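Local coordinates for trans-4-hydroxy-L-proline dehydratase (Clostridioides difficile 70-100-2010, PDB 6VXC), which uses a glycyl radical to dehydrate trans-4-hydroxy-L-proline to (S)-1-pyrroline-5-carboxylate in anaerobic hydroxyproline breakdown, at residues Gly303-Arg315 with Gln373-Asp385. Numbering follows the deposited sequence.
Sequences GRLDQHLNPFYER and QDGVNEVSYIILD
Asp306 and Ser380 meet through a short hydrogen bond: Ser380 OG donates to Asp306 OD2 at 2.7 Å on the anti side, 34° out of the carboxylate plane. The same Ser380 OG accepts from Asn377 N, while Asn377 OD1 accepts from Ser380 N; this capping box starts helix 378-390. The other carboxylate oxygen, Asp306 OD1, pairs with Arg304 NH1 in a salt bridge whose hydrogen bond is weak, and is met by Gln307 NE2 from above the carboxylate plane. Bent at chi2 (-53°), the Gln307 chain turns its amide back so that NE2 also donates to Gly375 O at 2.9 Å. Asn377 ND2 lies 3.1 Å from Asp306 O and donates to it from the face opposite Asn310 N. The amides of Asn310 and Asn377 stack, 7° from parallel. One water joins Gln307 OE1 to Asn377 ND2; another links Asn310 OD1 and Glu314 OE2 to Glu378 N. Beside this network Val379 is a knob among Asp306, Leu309, Asn310 and Tyr313, its CG2 3.8 Å from Tyr313 CB. With Gly366 N also bonded to Asp306 OD2, the buried carboxylate ties both helix starts to the end of strand 362-366, and its charge is probably offset by Arg304.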
loop_
_atom_site.group_PDB
_atom_site.type_symbol
_atom_site.label_atom_id
_atom_site.label_comp_id
_atom_site.label_asym_id
_atom_site.label_seq_id
_atom_site.Cartn_x
_atom_site.Cartn_y
_atom_site.Cartn_z
ATOM N N GLY A 303 8.696 -7.781 5.202
ATOM C CA GLY A 303 8.394 -7.143 6.471
ATOM C C GLY A 303 9.645 -6.834 7.267
ATOM O O GLY A 303 10.414 -5.952 6.881
ATOM N N ARG A 304 9.858 -7.541 8.381
ATOM C CA ARG A 304 10.984 -7.282 9.279
ATOM C C ARG A 304 12.225 -8.037 8.790
ATOM O O ARG A 304 12.748 -8.943 9.441
ATOM C CB ARG A 304 10.602 -7.655 10.709
ATOM C CG ARG A 304 9.326 -6.966 11.232
ATOM C CD ARG A 304 9.527 -5.464 11.595
ATOM N NE ARG A 304 10.360 -5.365 12.787
ATOM C CZ ARG A 304 11.639 -5.009 12.774
ATOM N NH1 ARG A 304 12.217 -4.679 11.629
ATOM N NH2 ARG A 304 12.334 -4.996 13.899
ATOM N N LEU A 305 12.679 -7.616 7.604
ATOM C CA LEU A 305 13.739 -8.318 6.891
ATOM C C LEU A 305 15.010 -8.431 7.728
ATOM O O LEU A 305 15.628 -9.493 7.757
ATOM C CB LEU A 305 14.020 -7.613 5.560
ATOM C CG LEU A 305 15.104 -8.192 4.650
ATOM C CD1 LEU A 305 14.781 -9.619 4.237
ATOM C CD2 LEU A 305 15.315 -7.301 3.413
ATOM N N ASP A 306 15.402 -7.360 8.437
ATOM C CA ASP A 306 16.642 -7.430 9.209
ATOM C C ASP A 306 16.536 -8.428 10.360
ATOM O O ASP A 306 17.549 -9.005 10.763
ATOM C CB ASP A 306 17.104 -6.035 9.723
ATOM C CG ASP A 306 16.054 -5.265 10.576
ATOM O OD1 ASP A 306 14.954 -5.779 10.852
ATOM O OD2 ASP A 306 16.385 -4.109 10.986
ATOM N N GLN A 307 15.331 -8.655 10.896
ATOM C CA GLN A 307 15.179 -9.666 11.940
ATOM C C GLN A 307 15.287 -11.078 11.366
ATOM O O GLN A 307 15.881 -11.961 11.992
ATOM C CB GLN A 307 13.848 -9.493 12.676
ATOM C CG GLN A 307 13.610 -8.081 13.268
ATOM C CD GLN A 307 14.751 -7.618 14.144
ATOM O OE1 GLN A 307 14.991 -8.171 15.226
ATOM N NE2 GLN A 307 15.485 -6.615 13.671
ATOM N N HIS A 308 14.731 -11.313 10.179
ATOM C CA HIS A 308 14.748 -12.664 9.627
ATOM C C HIS A 308 16.140 -13.043 9.132
ATOM O O HIS A 308 16.547 -14.202 9.259
ATOM C CB HIS A 308 13.709 -12.796 8.506
ATOM C CG HIS A 308 12.323 -12.464 8.956
ATOM N ND1 HIS A 308 11.533 -11.530 8.317
ATOM C CD2 HIS A 308 11.611 -12.894 10.024
ATOM C CE1 HIS A 308 10.389 -11.412 8.965
ATOM N NE2 HIS A 308 10.410 -12.229 10.003
ATOM N N LEU A 309 16.875 -12.087 8.553
ATOM C CA LEU A 309 18.167 -12.406 7.950
ATOM C C LEU A 309 19.310 -12.449 8.962
ATOM O O LEU A 309 20.301 -13.141 8.725
ATOM C CB LEU A 309 18.501 -11.408 6.843
ATOM C CG LEU A 309 17.679 -11.474 5.555
ATOM C CD1 LEU A 309 18.211 -10.473 4.545
ATOM C CD2 LEU A 309 17.650 -12.893 4.964
ATOM N N ASN A 310 19.202 -11.737 10.079
ATOM C CA ASN A 310 20.355 -11.625 10.970
ATOM C C ASN A 310 20.859 -12.969 11.482
ATOM O O ASN A 310 22.085 -13.144 11.545
ATOM C CB ASN A 310 20.043 -10.691 12.145
ATOM C CG ASN A 310 21.303 -10.328 12.933
ATOM O OD1 ASN A 310 22.237 -9.727 12.393
ATOM N ND2 ASN A 310 21.340 -10.710 14.203
ATOM N N PRO A 311 20.011 -13.928 11.876
ATOM C CA PRO A 311 20.555 -15.242 12.270
ATOM C C PRO A 311 21.351 -15.912 11.161
ATOM O O PRO A 311 22.428 -16.464 11.418
ATOM C CB PRO A 311 19.295 -16.041 12.657
ATOM C CG PRO A 311 18.308 -14.985 13.076
ATOM C CD PRO A 311 18.565 -13.819 12.149
ATOM N N PHE A 312 20.867 -15.836 9.921
ATOM C CA PHE A 312 21.607 -16.382 8.793
ATOM C C PHE A 312 22.921 -15.640 8.592
ATOM O O PHE A 312 23.969 -16.265 8.381
ATOM C CB PHE A 312 20.749 -16.292 7.526
ATOM C CG PHE A 312 19.519 -17.181 7.538
ATOM C CD1 PHE A 312 19.618 -18.531 7.275
ATOM C CD2 PHE A 312 18.286 -16.661 7.855
ATOM C CE1 PHE A 312 18.503 -19.335 7.283
ATOM C CE2 PHE A 312 17.159 -17.459 7.880
ATOM C CZ PHE A 312 17.266 -18.797 7.594
ATOM N N TYR A 313 22.885 -14.310 8.679
ATOM C CA TYR A 313 24.096 -13.518 8.502
ATOM C C TYR A 313 25.157 -13.937 9.508
ATOM O O TYR A 313 26.278 -14.287 9.135
ATOM C CB TYR A 313 23.775 -12.024 8.651
ATOM C CG TYR A 313 24.971 -11.118 8.460
ATOM C CD1 TYR A 313 25.494 -10.901 7.191
ATOM C CD2 TYR A 313 25.551 -10.450 9.534
ATOM C CE1 TYR A 313 26.577 -10.073 6.993
ATOM C CE2 TYR A 313 26.647 -9.608 9.349
ATOM C CZ TYR A 313 27.149 -9.432 8.074
ATOM O OH TYR A 313 28.219 -8.614 7.876
ATOM N N GLU A 314 24.794 -13.944 10.791
ATOM C CA GLU A 314 25.746 -14.279 11.841
ATOM C C GLU A 314 26.289 -15.689 11.659
ATOM O O GLU A 314 27.500 -15.920 11.755
ATOM C CB GLU A 314 25.077 -14.109 13.205
ATOM C CG GLU A 314 24.771 -12.656 13.542
ATOM C CD GLU A 314 24.292 -12.468 14.965
ATOM O OE1 GLU A 314 24.050 -13.476 15.644
ATOM O OE2 GLU A 314 24.146 -11.308 15.411
ATOM N N ARG A 315 25.404 -16.646 11.374
ATOM C CA ARG A 315 25.832 -18.021 11.155
ATOM C C ARG A 315 26.759 -18.117 9.944
ATOM O O ARG A 315 27.835 -18.724 10.016
ATOM C CB ARG A 315 24.583 -18.903 10.997
ATOM C CG ARG A 315 24.744 -20.391 11.137
ATOM C CD ARG A 315 23.383 -21.062 11.551
ATOM N NE ARG A 315 22.232 -20.565 10.780
ATOM C CZ ARG A 315 21.110 -20.059 11.298
ATOM N NH1 ARG A 315 20.934 -19.975 12.614
ATOM N NH2 ARG A 315 20.139 -19.644 10.499
ATOM N N GLN A 373 13.120 -6.112 22.566
ATOM C CA GLN A 373 14.255 -5.231 22.806
ATOM C C GLN A 373 14.781 -4.676 21.478
ATOM O O GLN A 373 14.392 -5.121 20.400
ATOM C CB GLN A 373 15.340 -5.985 23.596
ATOM C CG GLN A 373 14.881 -6.397 25.019
ATOM C CD GLN A 373 14.508 -5.192 25.925
ATOM O OE1 GLN A 373 15.099 -4.112 25.816
ATOM N NE2 GLN A 373 13.512 -5.376 26.793
ATOM N N ASP A 374 15.687 -3.699 21.570
ATOM C CA ASP A 374 16.258 -3.030 20.402
ATOM C C ASP A 374 16.633 -4.014 19.304
ATOM O O ASP A 374 17.391 -4.955 19.533
ATOM C CB ASP A 374 17.492 -2.214 20.820
ATOM C CG ASP A 374 18.288 -1.705 19.626
ATOM O OD1 ASP A 374 17.690 -1.512 18.539
ATOM O OD2 ASP A 374 19.513 -1.499 19.777
ATOM N N GLY A 375 16.081 -3.802 18.109
ATOM C CA GLY A 375 16.262 -4.703 16.985
ATOM C C GLY A 375 17.315 -4.309 15.969
ATOM O O GLY A 375 17.564 -5.059 15.020
ATOM N N VAL A 376 17.930 -3.137 16.122
ATOM C CA VAL A 376 18.992 -2.744 15.202
ATOM C C VAL A 376 20.125 -3.755 15.286
ATOM O O VAL A 376 20.609 -4.081 16.374
ATOM C CB VAL A 376 19.465 -1.318 15.515
ATOM C CG1 VAL A 376 20.756 -1.005 14.775
ATOM C CG2 VAL A 376 18.359 -0.324 15.139
ATOM N N ASN A 377 20.524 -4.286 14.139
ATOM C CA ASN A 377 21.599 -5.262 14.052
ATOM C C ASN A 377 22.414 -4.930 12.806
ATOM O O ASN A 377 22.137 -3.953 12.102
ATOM C CB ASN A 377 21.045 -6.706 14.049
ATOM C CG ASN A 377 20.119 -6.993 12.866
ATOM O OD1 ASN A 377 20.406 -6.614 11.726
ATOM N ND2 ASN A 377 18.992 -7.663 13.141
ATOM N N GLU A 378 23.411 -5.764 12.511
ATOM C CA GLU A 378 24.301 -5.454 11.397
ATOM C C GLU A 378 23.549 -5.437 10.077
ATOM O O GLU A 378 23.868 -4.639 9.192
ATOM C CB GLU A 378 25.456 -6.459 11.313
ATOM C CG GLU A 378 26.562 -6.212 12.314
ATOM C CD GLU A 378 27.111 -4.794 12.220
ATOM O OE1 GLU A 378 27.012 -4.048 13.227
ATOM O OE2 GLU A 378 27.604 -4.414 11.134
ATOM N N VAL A 379 22.564 -6.327 9.915
ATOM C CA VAL A 379 21.803 -6.333 8.669
ATOM C C VAL A 379 21.034 -5.033 8.521
ATOM O O VAL A 379 20.866 -4.537 7.407
ATOM C CB VAL A 379 20.846 -7.553 8.570
ATOM C CG1 VAL A 379 20.060 -7.478 7.265
ATOM C CG2 VAL A 379 21.613 -8.892 8.618
ATOM N N SER A 380 20.558 -4.464 9.631
ATOM C CA SER A 380 19.852 -3.185 9.575
ATOM C C SER A 380 20.702 -2.125 8.900
ATOM O O SER A 380 20.211 -1.345 8.071
ATOM C CB SER A 380 19.458 -2.707 10.979
ATOM O OG SER A 380 18.888 -3.722 11.766
ATOM N N TYR A 381 21.977 -2.056 9.275
ATOM C CA TYR A 381 22.855 -1.061 8.681
ATOM C C TYR A 381 23.184 -1.397 7.237
ATOM O O TYR A 381 23.327 -0.489 6.416
ATOM C CB TYR A 381 24.124 -0.907 9.523
ATOM C CG TYR A 381 23.888 -0.099 10.769
ATOM C CD1 TYR A 381 23.679 1.272 10.684
ATOM C CD2 TYR A 381 23.864 -0.700 12.024
ATOM C CE1 TYR A 381 23.462 2.044 11.809
ATOM C CE2 TYR A 381 23.642 0.057 13.166
ATOM C CZ TYR A 381 23.440 1.433 13.050
ATOM O OH TYR A 381 23.229 2.189 14.179
ATOM N N ILE A 382 23.286 -2.692 6.905
ATOM C CA ILE A 382 23.468 -3.076 5.512
ATOM C C ILE A 382 22.278 -2.607 4.668
ATOM O O ILE A 382 22.457 -2.059 3.578
ATOM C CB ILE A 382 23.705 -4.595 5.391
ATOM C CG1 ILE A 382 24.964 -5.030 6.152
ATOM C CG2 ILE A 382 23.875 -4.986 3.950
ATOM C CD1 ILE A 382 25.144 -6.564 6.222
ATOM N N ILE A 383 21.049 -2.797 5.163
ATOM C CA ILE A 383 19.868 -2.359 4.407
ATOM C C ILE A 383 19.897 -0.849 4.170
ATOM O O ILE A 383 19.616 -0.372 3.064
ATOM C CB ILE A 383 18.583 -2.793 5.134
ATOM C CG1 ILE A 383 18.452 -4.325 5.067
ATOM C CG2 ILE A 383 17.348 -2.069 4.548
ATOM C CD1 ILE A 383 17.396 -4.921 5.995
ATOM N N LEU A 384 20.248 -0.071 5.199
ATOM C CA LEU A 384 20.374 1.373 5.002
ATOM C C LEU A 384 21.420 1.704 3.938
ATOM O O LEU A 384 21.193 2.572 3.085
ATOM C CB LEU A 384 20.697 2.067 6.324
ATOM C CG LEU A 384 19.614 2.110 7.405
ATOM C CD1 LEU A 384 20.011 3.084 8.508
ATOM C CD2 LEU A 384 18.250 2.494 6.818
ATOM N N ASP A 385 22.552 0.990 3.941
ATOM C CA ASP A 385 23.555 1.212 2.902
ATOM C C ASP A 385 23.017 0.873 1.511
ATOM O O ASP A 385 23.298 1.593 0.546
ATOM C CB ASP A 385 24.824 0.397 3.177
ATOM C CG ASP A 385 25.653 0.952 4.325
ATOM O OD1 ASP A 385 25.491 2.140 4.679
ATOM O OD2 ASP A 385 26.474 0.190 4.868
HETATM O O HOH W 1 17.658 -8.523 15.790
HETATM O O HOH W 2 24.222 -8.446 13.793
#